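Local coordinates for protein oxidoreductase, Gfo/Idh/MocA family (Vibrio cholerae, PDB 1XEA) that probably catalyses an NAD(P)-dependent oxidation or reduction of a small-molecule substrate, at residues A[87-92]-A[113-118]; A[79-84]-A[104-109]. All blocks are in the same frame, centred on the assembly; numbering follows the deposited sequence.

Contact 1 (A[87-92]-A[113-118])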
loop_
_atom_site.group_PDB
_atom_site.type_symbol
_atom_site.label_atom_id
_atom_site.label_comp_id
_atom_site.label_asym_id
_atom_site.label_seq_id
_atom_site.Cartn_x
_atom_site.Cartn_y
_atom_site.Cartn_z
ATOM N N GLY A 87 24.161 10.701 -44.835
ATOM C CA GLY A 87 24.714 11.560 -43.800
ATOM C C GLY A 87 23.687 12.346 -43.001
ATOM O O GLY A 87 23.728 13.576 -42.945
ATOM N N ILE A 88 22.766 11.634 -42.368
ATOM C CA ILE A 88 21.735 12.287 -41.575
ATOM C C ILE A 88 21.560 11.591 -40.226
ATOM O O ILE A 88 21.430 10.369 -40.167
ATOM C CB ILE A 88 20.401 12.271 -42.338
ATOM C CG1 ILE A 88 20.602 12.923 -43.705
ATOM C CG2 ILE A 88 19.328 13.000 -41.554
ATOM C CD1 ILE A 88 19.395 12.843 -44.602
ATOM N N PRO A 89 21.580 12.359 -39.119
ATOM C CA PRO A 89 21.409 11.754 -37.793
ATOM C C PRO A 89 20.169 10.860 -37.828
ATOM O O PRO A 89 19.075 11.317 -38.160
ATOM C CB PRO A 89 21.221 12.969 -36.894
ATOM C CG PRO A 89 22.080 14.002 -37.564
ATOM C CD PRO A 89 21.730 13.821 -39.017
ATOM N N THR A 90 20.336 9.588 -37.501
ATOM C CA THR A 90 19.204 8.670 -37.531
ATOM C C THR A 90 18.775 8.150 -36.159
ATOM O O THR A 90 19.603 7.829 -35.306
ATOM C CB THR A 90 19.503 7.446 -38.447
ATOM O OG1 THR A 90 19.734 7.900 -39.782
ATOM C CG2 THR A 90 18.342 6.461 -38.454
ATOM N N PHE A 91 17.464 8.055 -35.970
ATOM C CA PHE A 91 16.888 7.554 -34.737
ATOM C C PHE A 91 16.058 6.336 -35.095
ATOM O O PHE A 91 15.324 6.351 -36.084
ATOM C CB PHE A 91 15.992 8.610 -34.109
ATOM C CG PHE A 91 15.202 8.113 -32.940
ATOM C CD1 PHE A 91 15.733 8.149 -31.660
ATOM C CD2 PHE A 91 13.922 7.601 -33.119
ATOM C CE1 PHE A 91 15.000 7.686 -30.566
ATOM C CE2 PHE A 91 13.180 7.135 -32.033
ATOM C CZ PHE A 91 13.721 7.177 -30.755
ATOM N N VAL A 92 16.187 5.284 -34.295
ATOM C CA VAL A 92 15.435 4.060 -34.530
ATOM C C VAL A 92 14.906 3.544 -33.210
ATOM O O VAL A 92 15.644 3.438 -32.238
ATOM C CB VAL A 92 16.307 2.957 -35.178
ATOM C CG1 VAL A 92 15.483 1.692 -35.378
ATOM C CG2 VAL A 92 16.846 3.441 -36.516
ATOM N N HIS A 113 30.306 7.439 -41.958
ATOM C CA HIS A 113 29.722 8.712 -42.370
ATOM C C HIS A 113 29.664 9.732 -41.239
ATOM O O HIS A 113 29.122 10.829 -41.393
ATOM C CB HIS A 113 28.336 8.468 -42.965
ATOM C CG HIS A 113 28.372 7.688 -44.244
ATOM N ND1 HIS A 113 28.929 8.185 -45.403
ATOM C CD2 HIS A 113 27.955 6.434 -44.538
ATOM C CE1 HIS A 113 28.854 7.271 -46.354
ATOM N NE2 HIS A 113 28.267 6.199 -45.855
ATOM N N HIS A 114 30.262 9.364 -40.108
ATOM C CA HIS A 114 30.313 10.228 -38.936
ATOM C C HIS A 114 28.923 10.746 -38.542
ATOM O O HIS A 114 28.755 11.904 -38.158
ATOM C CB HIS A 114 31.270 11.407 -39.197
ATOM C CG HIS A 114 32.687 10.997 -39.482
ATOM N ND1 HIS A 114 33.452 10.275 -38.590
ATOM C CD2 HIS A 114 33.480 11.224 -40.558
ATOM C CE1 HIS A 114 34.653 10.075 -39.103
ATOM N NE2 HIS A 114 34.696 10.640 -40.296
ATOM N N GLN A 115 27.922 9.885 -38.641
ATOM C CA GLN A 115 26.584 10.287 -38.266
ATOM C C GLN A 115 26.178 9.608 -36.966
ATOM O O GLN A 115 26.706 8.556 -36.609
ATOM C CB GLN A 115 25.597 9.956 -39.378
ATOM C CG GLN A 115 25.729 10.881 -40.557
ATOM C CD GLN A 115 25.599 12.329 -40.144
ATOM O OE1 GLN A 115 24.672 12.695 -39.423
ATOM N NE2 GLN A 115 26.524 13.162 -40.597
ATOM N N PRO A 116 25.255 10.225 -36.219
ATOM C CA PRO A 116 24.796 9.655 -34.958
ATOM C C PRO A 116 23.594 8.755 -35.204
ATOM O O PRO A 116 22.684 9.104 -35.961
ATOM C CB PRO A 116 24.436 10.889 -34.153
ATOM C CG PRO A 116 23.812 11.745 -35.196
ATOM C CD PRO A 116 24.774 11.610 -36.361
ATOM N N LEU A 117 23.619 7.592 -34.566
ATOM C CA LEU A 117 22.554 6.610 -34.656
ATOM C C LEU A 117 22.061 6.383 -33.230
ATOM O O LEU A 117 22.727 5.743 -32.418
ATOM C CB LEU A 117 23.090 5.308 -35.243
ATOM C CG LEU A 117 22.125 4.124 -35.284
ATOM C CD1 LEU A 117 20.911 4.448 -36.153
ATOM C CD2 LEU A 117 22.862 2.914 -35.832
ATOM N N TYR A 118 20.885 6.920 -32.938
ATOM C CA TYR A 118 20.285 6.822 -31.615
ATOM C C TYR A 118 19.237 5.715 -31.531
ATOM O O TYR A 118 18.354 5.626 -32.386
ATOM C CB TYR A 118 19.622 8.152 -31.288
ATOM C CG TYR A 118 19.393 8.404 -29.828
ATOM C CD1 TYR A 118 20.372 9.033 -29.055
ATOM C CD2 TYR A 118 18.185 8.055 -29.222
ATOM C CE1 TYR A 118 20.156 9.317 -27.719
ATOM C CE2 TYR A 118 17.957 8.334 -27.883
ATOM C CZ TYR A 118 18.947 8.969 -27.134
ATOM O OH TYR A 118 18.727 9.263 -25.809
#

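Contact 2 (A[79-84]-A[104-109])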
loop_
_atom_site.group_PDB
_atom_site.type_symbol
_atom_site.label_atom_id
_atom_site.label_comp_id
_atom_site.label_asym_id
_atom_site.label_seq_id
_atom_site.Cartn_x
_atom_site.Cartn_y
_atom_site.Cartn_z
ATOM N N LEU A 79 15.933 1.264 -44.009
ATOM C CA LEU A 79 15.726 2.677 -43.731
ATOM C C LEU A 79 16.926 3.326 -43.052
ATOM O O LEU A 79 17.430 4.356 -43.501
ATOM C CB LEU A 79 14.484 2.850 -42.859
ATOM C CG LEU A 79 13.169 2.393 -43.493
ATOM C CD1 LEU A 79 12.065 2.493 -42.472
ATOM C CD2 LEU A 79 12.852 3.237 -44.713
ATOM N N ALA A 80 17.382 2.720 -41.964
ATOM C CA ALA A 80 18.519 3.243 -41.219
ATOM C C ALA A 80 19.708 3.510 -42.135
ATOM O O ALA A 80 20.147 4.653 -42.284
ATOM C CB ALA A 80 18.918 2.258 -40.124
ATOM N N ALA A 81 20.233 2.444 -42.733
ATOM C CA ALA A 81 21.373 2.547 -43.636
ATOM C C ALA A 81 21.168 3.665 -44.651
ATOM O O ALA A 81 22.057 4.492 -44.870
ATOM C CB ALA A 81 21.588 1.224 -44.358
ATOM N N PHE A 82 19.987 3.695 -45.259
ATOM C CA PHE A 82 19.670 4.707 -46.262
ATOM C C PHE A 82 20.019 6.129 -45.838
ATOM O O PHE A 82 20.785 6.820 -46.517
ATOM C CB PHE A 82 18.190 4.654 -46.633
ATOM C CG PHE A 82 17.810 5.616 -47.718
ATOM C CD1 PHE A 82 18.383 5.516 -48.985
ATOM C CD2 PHE A 82 16.876 6.616 -47.482
ATOM C CE1 PHE A 82 18.023 6.394 -50.007
ATOM C CE2 PHE A 82 16.508 7.499 -48.497
ATOM C CZ PHE A 82 17.083 7.389 -49.763
ATOM N N PHE A 83 19.463 6.569 -44.718
ATOM C CA PHE A 83 19.738 7.921 -44.261
ATOM C C PHE A 83 21.108 8.040 -43.625
ATOM O O PHE A 83 21.684 9.127 -43.584
ATOM C CB PHE A 83 18.666 8.380 -43.282
ATOM C CG PHE A 83 17.284 8.325 -43.849
ATOM C CD1 PHE A 83 16.543 7.152 -43.787
ATOM C CD2 PHE A 83 16.730 9.438 -44.468
ATOM C CE1 PHE A 83 15.268 7.089 -44.331
ATOM C CE2 PHE A 83 15.456 9.387 -45.016
ATOM C CZ PHE A 83 14.722 8.210 -44.946
ATOM N N LEU A 84 21.632 6.926 -43.127
ATOM C CA LEU A 84 22.951 6.953 -42.518
ATOM C C LEU A 84 23.993 7.255 -43.583
ATOM O O LEU A 84 24.968 7.968 -43.326
ATOM C CB LEU A 84 23.261 5.622 -41.843
ATOM C CG LEU A 84 22.594 5.449 -40.486
ATOM C CD1 LEU A 84 22.943 4.077 -39.948
ATOM C CD2 LEU A 84 23.072 6.533 -39.530
ATOM N N GLU A 104 25.706 -4.410 -35.530
ATOM C CA GLU A 104 27.110 -4.090 -35.718
ATOM C C GLU A 104 27.314 -3.391 -37.061
ATOM O O GLU A 104 28.029 -2.390 -37.134
ATOM C CB GLU A 104 27.947 -5.364 -35.616
ATOM C CG GLU A 104 27.755 -6.091 -34.291
ATOM C CD GLU A 104 28.455 -7.435 -34.265
ATOM O OE1 GLU A 104 28.256 -8.220 -35.220
ATOM O OE2 GLU A 104 29.193 -7.718 -33.294
ATOM N N ASN A 105 26.670 -3.901 -38.113
ATOM C CA ASN A 105 26.781 -3.297 -39.449
ATOM C C ASN A 105 26.356 -1.822 -39.408
ATOM O O ASN A 105 27.141 -0.927 -39.721
ATOM C CB ASN A 105 25.906 -4.042 -40.473
ATOM C CG ASN A 105 26.478 -5.401 -40.869
ATOM O OD1 ASN A 105 27.667 -5.523 -41.180
ATOM N ND2 ASN A 105 25.627 -6.424 -40.875
ATOM N N LEU A 106 25.103 -1.586 -39.024
ATOM C CA LEU A 106 24.563 -0.238 -38.938
ATOM C C LEU A 106 25.454 0.735 -38.158
ATOM O O LEU A 106 25.599 1.902 -38.546
ATOM C CB LEU A 106 23.156 -0.273 -38.334
ATOM C CG LEU A 106 22.093 -0.866 -39.256
ATOM C CD1 LEU A 106 20.815 -1.146 -38.490
ATOM C CD2 LEU A 106 21.839 0.096 -40.404
ATOM N N TYR A 107 26.054 0.283 -37.060
ATOM C CA TYR A 107 26.919 1.184 -36.309
ATOM C C TYR A 107 28.247 1.386 -36.994
ATOM O O TYR A 107 28.795 2.489 -36.976
ATOM C CB TYR A 107 27.141 0.707 -34.871
ATOM C CG TYR A 107 26.140 1.312 -33.925
ATOM C CD1 TYR A 107 25.147 0.529 -33.343
ATOM C CD2 TYR A 107 26.127 2.688 -33.683
ATOM C CE1 TYR A 107 24.156 1.094 -32.553
ATOM C CE2 TYR A 107 25.140 3.268 -32.893
ATOM C CZ TYR A 107 24.154 2.461 -32.335
ATOM O OH TYR A 107 23.140 3.018 -31.592
ATOM N N GLU A 108 28.775 0.323 -37.593
ATOM C CA GLU A 108 30.035 0.433 -38.315
ATOM C C GLU A 108 29.798 1.447 -39.430
ATOM O O GLU A 108 30.588 2.364 -39.616
ATOM C CB GLU A 108 30.449 -0.927 -38.894
ATOM C CG GLU A 108 31.600 -1.605 -38.136
ATOM C CD GLU A 108 31.970 -2.980 -38.697
ATOM O OE1 GLU A 108 32.153 -3.105 -39.931
ATOM O OE2 GLU A 108 32.094 -3.945 -37.903
ATOM N N LEU A 109 28.681 1.292 -40.136
ATOM C CA LEU A 109 28.302 2.181 -41.229
ATOM C C LEU A 109 28.191 3.629 -40.781
ATOM O O LEU A 109 28.736 4.529 -41.417
ATOM C CB LEU A 109 26.962 1.731 -41.816
ATOM C CG LEU A 109 26.279 2.665 -42.831
ATOM C CD1 LEU A 109 27.172 2.897 -44.041
ATOM C CD2 LEU A 109 24.956 2.054 -43.275
#

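Contact 1 (A[87-92]-A[113-118])
Tyr118 N donates the central hydrogen bond of this parallel strand pair to Thr90 O, 2.8 Å away. Before it, Thr90 N reaches Pro116 O at 2.8 Å; after it, Val92 N reaches Tyr118 O at 2.9 Å. Thr90 thus uses both its N-H and its carbonyl on the residues flanking Leu117, the parallel pattern.

Tyr118 carries the packing on one face of the sheet. With CG anti to the backbone N (chi1 -159°), its ring runs beside that of Phe91. CB begins the contact 3.9 Å from Phe91 CD1, CG also has Phe91 CD1 as its nearest neighbour across the strands, CD2 lies 3.5 Å from the same Phe91 CD1, and CE2 is 4.0 Å from Phe91 CE1. The rings meet rim to rim, their planes at 22°, and neither lies over the other. Beyond this, the phenol OH hydrogen-bonds Asp274, while the ring body packs on Met271 and Val278 of helix 268-281. An aromatic ring with a polar tip suits both tasks.

On the other face, the CG2 methyl of Thr90 runs alongside the CD1 methyl of Leu117, and Thr90 OG1 hydrogen-bonds back to Ile88 O. Before the strands begin, the rings of Pro89 and Pro116 pack together, CB of Pro89 being 3.3 Å from CG of Pro116. The bent chain of Gln115 lays its CG 3.5 Å from Gly87 CA, where positive phi and the Schellman motif suit a glycine.

Strands 90-93 and 117-120, joined through helix 100-112, form a beta-alpha-beta unit of the Rossmann fold.

Contact 2 (A[79-84]-A[104-109])
This is an apolar helix-to-helix contact, in which Ala80, Ala81 and Leu84 of helix 76-85 meet Leu106 and Leu109 of helix 100-112 on one side of the parallel Rossmann sheet. The two short segments run almost in the same direction, 8° apart, with their axes 10.1 Å from each other at closest approach. No hydrogen bond crosses between them, so the fit rests on methyl groups.

Leu106 reaches across mainly through its CD2 methyl. Its CG stands anti to the carbonyl carbon (chi1 -71°), and CD2 comes to 3.6 Å from Ala80 CB and 3.7 Å from Ala81 N. The alanines suit this place because their short side chains let the leucine methyl come up to the backbone of the first helix. One turn further on, Leu84 returns the approach: its CD1 lies 3.7 Å from Leu106 O and 4.2 Å from Leu106 CD2, the two leucine side chains crossing at about a right angle.

Leu109 has a different first torsion, with CG anti to the backbone N (chi1 171°), and sends CD2 to 3.6 Å from Ala81 CB. The same methyl also lies 4.2 Å from Leu84 CB. Ala81 therefore receives one methyl from each leucine, whereas Ala80 meets Leu106.

Leu106 also touches Leu117, giving it a share in the packing between helix and sheet, and Tyr107 packs against Val119 of strand 117-120 and against helix 286-311. Adjacent, nearly parallel helices on one face of a parallel sheet are as expected in doubly wound alpha/beta domains, the Rossmann fold among them.

Contacts 1 and 2 are successive layers of one piece of the fold, their centres about 8 Å apart. Along the chain their segments alternate, helix 76-85, strand 90-93, helix 100-112 and strand 117-120, so each helix of contact 2 leads into a strand of contact 1. Two probable hydrogen bonds join the layers: Tyr107 OH to Leu117 O at 2.9 Å, and Ile88 N to Phe83 O at 3.0 Å, the latter at the end of helix 76-85. Leu84 CD2 also packs against the Thr90 hydroxyl, 3.6 Å from OG1. Both contacts belong to the NAD-binding Rossmann family region, whose cofactor site would be expected near the glycine-rich turn after strand 3-8.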